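PDB 6THL: Box C/D snoRNA protein 1 from Saccharomyces cerevisiae, which is required for the accumulation of box C/D snoRNAs, and so for their processing, their transport to the nucleolus and ribosome biogenesis. Local coordinates for residues L18-G23 and V160-T165; S44-L49 and K63-R68; F123-F128 and K140-A145. All coordinates share one frame; numbering follows the deposited sequence.

Contact 1 of 3, residues L18-G23 and V160-T165; sequences LMLPKG and VIEFPT
Leu18 and Ile161 pair as a parallel beta bridge. The backbone bond from Leu18 N to Val160 O is 2.9 Å long and nearly straight at hydrogen, with an angle of 166°. A weak bond from Glu162 N to Leu18 O follows it. The pairing stops there, and a side chain takes over from the backbone. Glu162 bends at chi2 (-89°), which brings its carboxylate back to the other segment. Its OE1 accepts the backbone N-H of Leu20; the bond is modelled unusually short, so its exact length is doubtful. The other oxygen, OE2, is bonded by the side-chain amide of Asn30, so both carboxylate oxygens of this buried acid have a partner. Met19 lies against the glutamate, Met19 SD 3.6 Å from Glu162 OE2 and Met19 CE 3.9 Å from Glu162 CA. The apolar contact is Leu20 CD1 to Ile161 CG2, at 3.9 Å. Arg26 of helix 25-29 touches Leu20 and Glu162, bonds Ile161 O and makes a cation-pi contact with Phe163. Another protein chain packs its backbone on Leu20. The arrangement is the end of a parallel strand pair, extended by a glutamate side chain, in a small mixed sheet of the BCD1 domain, where strand 15-18 lies between strands 11-12 and 159-161.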
loop_
_atom_site.group_PDB
_atom_site.type_symbol
_atom_site.label_atom_id
_atom_site.label_comp_id
_atom_site.label_asym_id
_atom_site.label_seq_id
_atom_site.Cartn_x
_atom_site.Cartn_y
_atom_site.Cartn_z
ATOM N N LEU B 18 -12.695 11.672 -16.309
ATOM C CA LEU B 18 -13.488 11.401 -15.106
ATOM C C LEU B 18 -12.620 11.582 -13.872
ATOM O O LEU B 18 -11.504 11.062 -13.775
ATOM C CB LEU B 18 -14.112 10.007 -15.115
ATOM C CG LEU B 18 -15.002 9.754 -16.315
ATOM C CD1 LEU B 18 -15.593 8.353 -16.277
ATOM C CD2 LEU B 18 -16.075 10.811 -16.334
ATOM N N MET B 19 -13.170 12.345 -12.943
ATOM C CA MET B 19 -12.454 12.785 -11.782
ATOM C C MET B 19 -13.053 12.078 -10.571
ATOM O O MET B 19 -14.263 12.098 -10.332
ATOM C CB MET B 19 -12.532 14.314 -11.689
ATOM C CG MET B 19 -11.832 14.982 -12.870
ATOM S SD MET B 19 -10.026 14.860 -12.721
ATOM C CE MET B 19 -9.593 14.414 -14.384
ATOM N N LEU B 20 -12.187 11.418 -9.824
ATOM C CA LEU B 20 -12.596 10.694 -8.660
ATOM C C LEU B 20 -12.594 11.666 -7.486
ATOM O O LEU B 20 -11.921 12.714 -7.542
ATOM C CB LEU B 20 -11.606 9.551 -8.485
ATOM C CG LEU B 20 -11.640 8.524 -9.645
ATOM C CD1 LEU B 20 -10.572 7.441 -9.485
ATOM C CD2 LEU B 20 -13.028 7.874 -9.807
ATOM N N PRO B 21 -13.328 11.349 -6.409
ATOM C CA PRO B 21 -13.095 12.099 -5.157
ATOM C C PRO B 21 -11.632 12.026 -4.755
ATOM O O PRO B 21 -10.965 11.011 -4.942
ATOM C CB PRO B 21 -13.949 11.397 -4.117
ATOM C CG PRO B 21 -14.635 10.272 -4.796
ATOM C CD PRO B 21 -14.089 10.114 -6.190
ATOM N N LYS B 22 -11.151 13.139 -4.237
ATOM C CA LYS B 22 -9.716 13.396 -4.022
ATOM C C LYS B 22 -9.049 12.416 -3.032
ATOM O O LYS B 22 -7.852 12.063 -3.160
ATOM C CB LYS B 22 -9.534 14.870 -3.570
ATOM C CG LYS B 22 -9.486 15.905 -4.710
ATOM C CD LYS B 22 -10.476 17.069 -4.540
ATOM C CE LYS B 22 -10.754 17.798 -5.868
ATOM N NZ LYS B 22 -11.799 18.865 -5.760
ATOM N N GLY B 23 -9.846 11.959 -2.064
ATOM C CA GLY B 23 -9.418 10.910 -1.145
ATOM C C GLY B 23 -8.877 9.684 -1.854
ATOM O O GLY B 23 -8.103 8.952 -1.271
ATOM N N VAL B 160 -10.816 9.142 -20.160
ATOM C CA VAL B 160 -9.915 8.502 -19.192
ATOM C C VAL B 160 -10.455 8.585 -17.806
ATOM O O VAL B 160 -11.247 9.450 -17.488
ATOM C CB VAL B 160 -8.517 9.099 -19.200
ATOM C CG1 VAL B 160 -7.776 8.659 -20.461
ATOM C CG2 VAL B 160 -8.579 10.616 -19.061
ATOM N N ILE B 161 -10.059 7.649 -16.970
ATOM C CA ILE B 161 -10.306 7.816 -15.554
ATOM C C ILE B 161 -9.088 8.548 -15.020
ATOM O O ILE B 161 -7.980 7.984 -14.854
ATOM C CB ILE B 161 -10.551 6.499 -14.843
ATOM C CG1 ILE B 161 -11.965 6.051 -15.185
ATOM C CG2 ILE B 161 -10.454 6.714 -13.336
ATOM C CD1 ILE B 161 -12.228 4.604 -14.926
ATOM N N GLU B 162 -9.300 9.845 -14.838
ATOM C CA GLU B 162 -8.269 10.776 -14.382
ATOM C C GLU B 162 -7.181 11.024 -15.438
ATOM O O GLU B 162 -6.679 12.153 -15.594
ATOM C CB GLU B 162 -7.644 10.314 -13.040
ATOM C CG GLU B 162 -8.619 10.213 -11.873
ATOM C CD GLU B 162 -8.777 11.488 -11.075
ATOM O OE1 GLU B 162 -9.786 11.592 -10.346
ATOM O OE2 GLU B 162 -7.907 12.372 -11.144
ATOM N N PHE B 163 -6.804 9.982 -16.150
ATOM C CA PHE B 163 -5.599 10.032 -16.949
ATOM C C PHE B 163 -5.396 8.643 -17.516
ATOM O O PHE B 163 -5.682 7.631 -16.845
ATOM C CB PHE B 163 -4.330 10.512 -16.152
ATOM C CG PHE B 163 -3.820 9.537 -15.084
ATOM C CD1 PHE B 163 -2.791 8.686 -15.343
ATOM C CD2 PHE B 163 -4.372 9.512 -13.814
ATOM C CE1 PHE B 163 -2.328 7.810 -14.373
ATOM C CE2 PHE B 163 -3.922 8.636 -12.843
ATOM C CZ PHE B 163 -2.889 7.793 -13.119
ATOM N N PRO B 164 -4.901 8.587 -18.747
ATOM C CA PRO B 164 -4.747 7.331 -19.456
ATOM C C PRO B 164 -4.051 6.241 -18.655
ATOM O O PRO B 164 -3.092 6.502 -17.925
ATOM C CB PRO B 164 -3.870 7.713 -20.660
ATOM C CG PRO B 164 -3.258 9.028 -20.301
ATOM C CD PRO B 164 -4.298 9.711 -19.485
ATOM N N THR B 165 -4.558 5.032 -18.804
ATOM C CA THR B 165 -3.844 3.839 -18.413
ATOM C C THR B 165 -3.469 3.165 -19.753
ATOM O O THR B 165 -4.241 3.255 -20.713
ATOM C CB THR B 165 -4.762 2.960 -17.547
ATOM O OG1 THR B 165 -5.236 3.730 -16.421
ATOM C CG2 THR B 165 -4.060 1.708 -17.091
#

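Contact 2 of 3, residues S44-L49 and K63-R68; sequences SVEWIL and KHVSHR
The indole of Trp47 turns its CD1-NE1 edge toward Ser66 of the neighbouring strand. With CG anti to the carbonyl carbon (chi1 -67°), the benzo part points away from that strand. NE1 of Trp47 comes 3.6 Å from Ser66 OG, too long to count as a hydrogen bond. Ser66 CB lies in the ring plane. Val45 CG2 sits over one face. Ser66 OG bonds Met79 O. Replacing the indole with an alanine would probably open a gap between Val45 and Ser66, and leave Val45 CG2 without the ring face it rests on. The two segments are adjacent antiparallel strands of the mixed sheet in the BCD1 domain. Trp47 and His64 form a hydrogen-bonded pair, with Trp47 N to His64 O at 2.7 Å. On the face with Glu46 and Val65, Ile48 and Lys63 lie side by side, Ile48 CG1 3.8 Å from Lys63 CG. Glu46 is extended, its CG 4.2 Å from Val65 CG2, and its OE2 forms a salt bridge with Arg26. Ser44 OG meets the edge of the His67 ring in a weak bond to ND1. Ser44 OG also bonds Arg31 N, and His67 NE2 bonds the backbone of another protein chain.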
loop_
_atom_site.group_PDB
_atom_site.type_symbol
_atom_site.label_atom_id
_atom_site.label_comp_id
_atom_site.label_asym_id
_atom_site.label_seq_id
_atom_site.Cartn_x
_atom_site.Cartn_y
_atom_site.Cartn_z
ATOM N N SER B 44 0.096 12.645 -16.828
ATOM C CA SER B 44 0.495 11.456 -16.150
ATOM C C SER B 44 -0.133 10.300 -16.963
ATOM O O SER B 44 -1.313 10.367 -17.339
ATOM C CB SER B 44 0.004 11.514 -14.700
ATOM O OG SER B 44 0.015 12.865 -14.240
ATOM N N VAL B 45 0.637 9.271 -17.285
ATOM C CA VAL B 45 0.010 8.058 -17.761
ATOM C C VAL B 45 0.355 6.904 -16.804
ATOM O O VAL B 45 1.412 6.899 -16.170
ATOM C CB VAL B 45 0.353 7.723 -19.253
ATOM C CG1 VAL B 45 0.252 8.949 -20.147
ATOM C CG2 VAL B 45 1.716 7.091 -19.395
ATOM N N GLU B 46 -0.552 5.932 -16.705
ATOM C CA GLU B 46 -0.277 4.690 -15.977
ATOM C C GLU B 46 0.180 3.548 -16.925
ATOM O O GLU B 46 -0.602 2.968 -17.682
ATOM C CB GLU B 46 -1.504 4.265 -15.156
ATOM C CG GLU B 46 -1.276 2.945 -14.446
ATOM C CD GLU B 46 -2.497 2.448 -13.747
ATOM O OE1 GLU B 46 -2.308 1.567 -12.891
ATOM O OE2 GLU B 46 -3.620 2.929 -14.038
ATOM N N TRP B 47 1.460 3.237 -16.880
ATOM C CA TRP B 47 1.990 2.173 -17.699
ATOM C C TRP B 47 1.702 0.868 -16.996
ATOM O O TRP B 47 1.955 0.739 -15.817
ATOM C CB TRP B 47 3.499 2.341 -17.907
ATOM C CG TRP B 47 3.829 3.524 -18.707
ATOM C CD1 TRP B 47 4.240 4.725 -18.252
ATOM C CD2 TRP B 47 3.746 3.633 -20.126
ATOM N NE1 TRP B 47 4.430 5.589 -19.308
ATOM C CE2 TRP B 47 4.129 4.934 -20.467
ATOM C CE3 TRP B 47 3.385 2.744 -21.146
ATOM C CZ2 TRP B 47 4.175 5.372 -21.778
ATOM C CZ3 TRP B 47 3.416 3.190 -22.463
ATOM C CH2 TRP B 47 3.812 4.486 -22.764
ATOM N N ILE B 48 1.140 -0.088 -17.718
ATOM C CA ILE B 48 1.005 -1.448 -17.221
ATOM C C ILE B 48 1.623 -2.382 -18.251
ATOM O O ILE B 48 1.095 -2.540 -19.352
ATOM C CB ILE B 48 -0.464 -1.828 -17.005
ATOM C CG1 ILE B 48 -1.062 -1.022 -15.844
ATOM C CG2 ILE B 48 -0.575 -3.307 -16.713
ATOM C CD1 ILE B 48 -2.563 -0.980 -15.836
ATOM N N LEU B 49 2.751 -2.984 -17.878
ATOM C CA LEU B 49 3.497 -3.901 -18.732
ATOM C C LEU B 49 3.053 -5.313 -18.454
ATOM O O LEU B 49 3.131 -5.769 -17.304
ATOM C CB LEU B 49 4.996 -3.781 -18.432
ATOM C CG LEU B 49 5.550 -2.358 -18.559
ATOM C CD1 LEU B 49 7.064 -2.408 -18.592
ATOM C CD2 LEU B 49 5.055 -1.613 -19.782
ATOM N N LYS B 63 3.653 -2.222 -13.102
ATOM C CA LYS B 63 2.942 -0.991 -13.320
ATOM C C LYS B 63 3.872 0.158 -12.971
ATOM O O LYS B 63 4.709 0.045 -12.093
ATOM C CB LYS B 63 1.690 -1.005 -12.470
ATOM C CG LYS B 63 0.852 -2.242 -12.751
ATOM C CD LYS B 63 0.350 -2.921 -11.490
ATOM C CE LYS B 63 -0.899 -2.250 -10.936
ATOM N NZ LYS B 63 -1.868 -3.276 -10.466
ATOM N N HIS B 64 3.777 1.246 -13.710
ATOM C CA HIS B 64 4.488 2.427 -13.336
ATOM C C HIS B 64 3.785 3.645 -13.875
ATOM O O HIS B 64 3.345 3.635 -14.999
ATOM C CB HIS B 64 5.941 2.395 -13.780
ATOM C CG HIS B 64 6.699 3.606 -13.360
ATOM N ND1 HIS B 64 7.575 3.595 -12.305
ATOM C CD2 HIS B 64 6.649 4.883 -13.799
ATOM C CE1 HIS B 64 8.071 4.808 -12.139
ATOM N NE2 HIS B 64 7.518 5.610 -13.028
ATOM N N VAL B 65 3.718 4.687 -13.051
ATOM C CA VAL B 65 3.054 5.928 -13.387
ATOM C C VAL B 65 4.074 7.013 -13.673
ATOM O O VAL B 65 4.861 7.340 -12.799
ATOM C CB VAL B 65 2.175 6.364 -12.220
ATOM C CG1 VAL B 65 1.460 7.671 -12.513
ATOM C CG2 VAL B 65 1.174 5.264 -11.953
ATOM N N SER B 66 4.069 7.541 -14.899
ATOM C CA SER B 66 4.982 8.597 -15.306
ATOM C C SER B 66 4.220 9.863 -15.258
ATOM O O SER B 66 3.019 9.848 -15.373
ATOM C CB SER B 66 5.499 8.374 -16.707
ATOM O OG SER B 66 6.391 7.270 -16.733
ATOM N N HIS B 67 4.919 10.961 -15.055
ATOM C CA HIS B 67 4.282 12.247 -14.918
ATOM C C HIS B 67 4.837 13.214 -15.953
ATOM O O HIS B 67 5.892 12.984 -16.516
ATOM C CB HIS B 67 4.591 12.811 -13.536
ATOM C CG HIS B 67 3.922 12.100 -12.405
ATOM N ND1 HIS B 67 2.558 12.113 -12.218
ATOM C CD2 HIS B 67 4.439 11.438 -11.347
ATOM C CE1 HIS B 67 2.256 11.453 -11.119
ATOM N NE2 HIS B 67 3.382 11.030 -10.574
ATOM N N ARG B 68 4.146 14.327 -16.169
ATOM C CA ARG B 68 4.665 15.415 -17.015
ATOM C C ARG B 68 5.141 14.912 -18.372
ATOM O O ARG B 68 6.222 15.240 -18.825
ATOM C CB ARG B 68 5.769 16.199 -16.288
ATOM C CG ARG B 68 5.261 17.486 -15.654
ATOM C CD ARG B 68 6.293 18.120 -14.734
ATOM N NE ARG B 68 5.754 19.270 -13.979
ATOM C CZ ARG B 68 6.147 19.646 -12.748
ATOM N NH1 ARG B 68 7.093 18.968 -12.088
ATOM N NH2 ARG B 68 5.586 20.707 -12.156
#

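Contact 3 of 3, residues F123-F128 and K140-A145; sequences FYTKTF and KLVELA
Tyr124 slants across Glu143, ring and carboxylate planes 44° apart. The pair belongs to two antiparallel strands of the mixed sheet in the BCD1 domain, 122-126 and 140-143. Tyr124 CD1 lies 3.6 Å from Glu143 CA and N, so the ring meets the backbone first, then Glu143 CB. The face with Thr125 and Val142 is packed differently. These two side chains lie alongside each other and point the same way, their CG2 methyls 4.1 Å apart. Leu144 crosses Thr125 at about a right angle. With its CG between backbone N and carbonyl carbon (chi1 42°), Leu144 sends CD2 to Thr125 CG2 at 3.6 Å and CD1 to Phe123 CB at 3.8 Å. Thr125 OG1 looks elsewhere and bonds Thr165 O. Further along, Thr127 crosses Val142 at about a right angle and Lys140 obliquely, its CG2 3.7 Å from Lys140 CB. The lysine ends lead away: Lys126 NZ forms a salt bridge with Asp137, and Lys140 NZ with Glu180. The backbone bond from Val142 N to Thr125 O is answered by a weak one from Thr125 N to Val142 O. At the far end Leu144 N bonds Phe123 O at 2.7 Å, and the angle at hydrogen is 162°.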
loop_
_atom_site.group_PDB
_atom_site.type_symbol
_atom_site.label_atom_id
_atom_site.label_comp_id
_atom_site.label_asym_id
_atom_site.label_seq_id
_atom_site.Cartn_x
_atom_site.Cartn_y
_atom_site.Cartn_z
ATOM N N PHE B 123 -0.032 -1.633 -27.991
ATOM C CA PHE B 123 -0.353 -0.727 -26.923
ATOM C C PHE B 123 -1.835 -0.552 -26.916
ATOM O O PHE B 123 -2.435 -0.173 -27.917
ATOM C CB PHE B 123 0.360 0.604 -27.118
ATOM C CG PHE B 123 1.828 0.508 -26.879
ATOM C CD1 PHE B 123 2.392 0.991 -25.722
ATOM C CD2 PHE B 123 2.644 -0.146 -27.783
ATOM C CE1 PHE B 123 3.749 0.874 -25.486
ATOM C CE2 PHE B 123 4.001 -0.273 -27.548
ATOM C CZ PHE B 123 4.550 0.237 -26.394
ATOM N N TYR B 124 -2.422 -0.837 -25.768
ATOM C CA TYR B 124 -3.841 -0.778 -25.615
ATOM C C TYR B 124 -4.138 0.216 -24.500
ATOM O O TYR B 124 -3.553 0.106 -23.452
ATOM C CB TYR B 124 -4.305 -2.164 -25.197
ATOM C CG TYR B 124 -3.893 -3.304 -26.114
ATOM C CD1 TYR B 124 -4.789 -3.834 -27.047
ATOM C CD2 TYR B 124 -2.629 -3.877 -26.031
ATOM C CE1 TYR B 124 -4.432 -4.889 -27.880
ATOM C CE2 TYR B 124 -2.264 -4.939 -26.862
ATOM C CZ TYR B 124 -3.172 -5.434 -27.790
ATOM O OH TYR B 124 -2.834 -6.474 -28.629
ATOM N N THR B 125 -5.006 1.201 -24.725
ATOM C CA THR B 125 -5.628 1.951 -23.626
ATOM C C THR B 125 -7.008 1.321 -23.461
ATOM O O THR B 125 -7.378 0.393 -24.195
ATOM C CB THR B 125 -5.730 3.481 -23.904
ATOM O OG1 THR B 125 -5.966 4.198 -22.684
ATOM C CG2 THR B 125 -6.845 3.813 -24.874
ATOM N N LYS B 126 -7.784 1.813 -22.512
ATOM C CA LYS B 126 -9.058 1.199 -22.236
ATOM C C LYS B 126 -10.145 2.145 -22.693
ATOM O O LYS B 126 -9.878 3.336 -22.895
ATOM C CB LYS B 126 -9.132 0.813 -20.754
ATOM C CG LYS B 126 -9.540 1.912 -19.810
ATOM C CD LYS B 126 -8.834 1.774 -18.464
ATOM C CE LYS B 126 -9.294 0.584 -17.668
ATOM N NZ LYS B 126 -8.750 0.593 -16.274
ATOM N N THR B 127 -11.360 1.631 -22.893
ATOM C CA THR B 127 -12.397 2.388 -23.641
ATOM C C THR B 127 -13.691 2.444 -22.876
ATOM O O THR B 127 -14.002 1.541 -22.133
ATOM C CB THR B 127 -12.622 1.790 -25.058
ATOM O OG1 THR B 127 -12.981 2.819 -25.969
ATOM C CG2 THR B 127 -13.690 0.649 -25.094
ATOM N N PHE B 128 -14.434 3.524 -23.066
ATOM C CA PHE B 128 -15.590 3.831 -22.230
ATOM C C PHE B 128 -16.762 4.261 -23.106
ATOM O O PHE B 128 -16.526 4.857 -24.162
ATOM C CB PHE B 128 -15.283 5.005 -21.278
ATOM C CG PHE B 128 -14.194 4.736 -20.288
ATOM C CD1 PHE B 128 -14.493 4.247 -19.019
ATOM C CD2 PHE B 128 -12.862 5.008 -20.608
ATOM C CE1 PHE B 128 -13.485 3.999 -18.099
ATOM C CE2 PHE B 128 -11.843 4.768 -19.688
ATOM C CZ PHE B 128 -12.154 4.259 -18.433
ATOM N N LYS B 140 -12.715 -3.197 -21.266
ATOM C CA LYS B 140 -12.821 -3.196 -22.700
ATOM C C LYS B 140 -11.661 -2.377 -23.167
ATOM O O LYS B 140 -11.568 -1.199 -22.831
ATOM C CB LYS B 140 -14.118 -2.498 -23.170
ATOM C CG LYS B 140 -15.443 -3.114 -22.722
ATOM C CD LYS B 140 -15.565 -4.565 -23.096
ATOM C CE LYS B 140 -16.868 -5.102 -22.567
ATOM N NZ LYS B 140 -16.709 -6.532 -22.190
ATOM N N LEU B 141 -10.792 -2.976 -23.963
ATOM C CA LEU B 141 -9.613 -2.270 -24.448
ATOM C C LEU B 141 -9.715 -2.023 -25.947
ATOM O O LEU B 141 -10.388 -2.777 -26.664
ATOM C CB LEU B 141 -8.344 -3.053 -24.101
ATOM C CG LEU B 141 -8.315 -3.476 -22.619
ATOM C CD1 LEU B 141 -7.108 -4.363 -22.362
ATOM C CD2 LEU B 141 -8.331 -2.273 -21.666
ATOM N N VAL B 142 -9.087 -0.924 -26.383
ATOM C CA VAL B 142 -8.790 -0.646 -27.800
ATOM C C VAL B 142 -7.276 -0.483 -27.957
ATOM O O VAL B 142 -6.640 0.357 -27.314
ATOM C CB VAL B 142 -9.501 0.609 -28.365
ATOM C CG1 VAL B 142 -10.952 0.305 -28.710
ATOM C CG2 VAL B 142 -9.421 1.799 -27.413
ATOM N N GLU B 143 -6.699 -1.360 -28.767
ATOM C CA GLU B 143 -5.368 -1.170 -29.344
ATOM C C GLU B 143 -5.218 0.218 -29.951
ATOM O O GLU B 143 -6.156 0.718 -30.550
ATOM C CB GLU B 143 -5.196 -2.200 -30.441
ATOM C CG GLU B 143 -4.017 -1.982 -31.353
ATOM C CD GLU B 143 -3.510 -3.296 -31.860
ATOM O OE1 GLU B 143 -4.321 -4.254 -31.883
ATOM O OE2 GLU B 143 -2.316 -3.363 -32.193
ATOM N N LEU B 144 -4.066 0.860 -29.795
ATOM C CA LEU B 144 -3.908 2.149 -30.451
ATOM C C LEU B 144 -2.594 2.303 -31.180
ATOM O O LEU B 144 -1.607 1.633 -30.875
ATOM C CB LEU B 144 -4.220 3.325 -29.529
ATOM C CG LEU B 144 -3.694 3.228 -28.124
ATOM C CD1 LEU B 144 -2.187 3.283 -28.180
ATOM C CD2 LEU B 144 -4.270 4.361 -27.293
ATOM N N ALA B 145 -2.643 3.196 -32.174
ATOM C CA ALA B 145 -1.676 3.259 -33.259
ATOM C C ALA B 145 -0.659 4.272 -32.843
ATOM O O ALA B 145 -0.760 5.441 -33.170
ATOM C CB ALA B 145 -2.374 3.669 -34.552
#

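Contacts 2 and 3 are antiparallel pairings in the same mixed sheet, on either side of strand 165-169, and each has buried and solvent-facing residues. Contact 1 is more buried but further from the chain centre, in a separate small sheet. Its two segments lie 137 residues apart in sequence, with the other contacts between them. Thr165 links all three, its OG1 bonding Glu46 OE2 of contact 2. Phe128 of contact 3 packs on Ile161, and Phe123 meets Trp47. Contact 1 relies on a buried carboxylate, contact 2 on an indole and polar side chains, and contact 3 on methyls and a tyrosine ring, with the lysine ends pairing to acids outside the two strands.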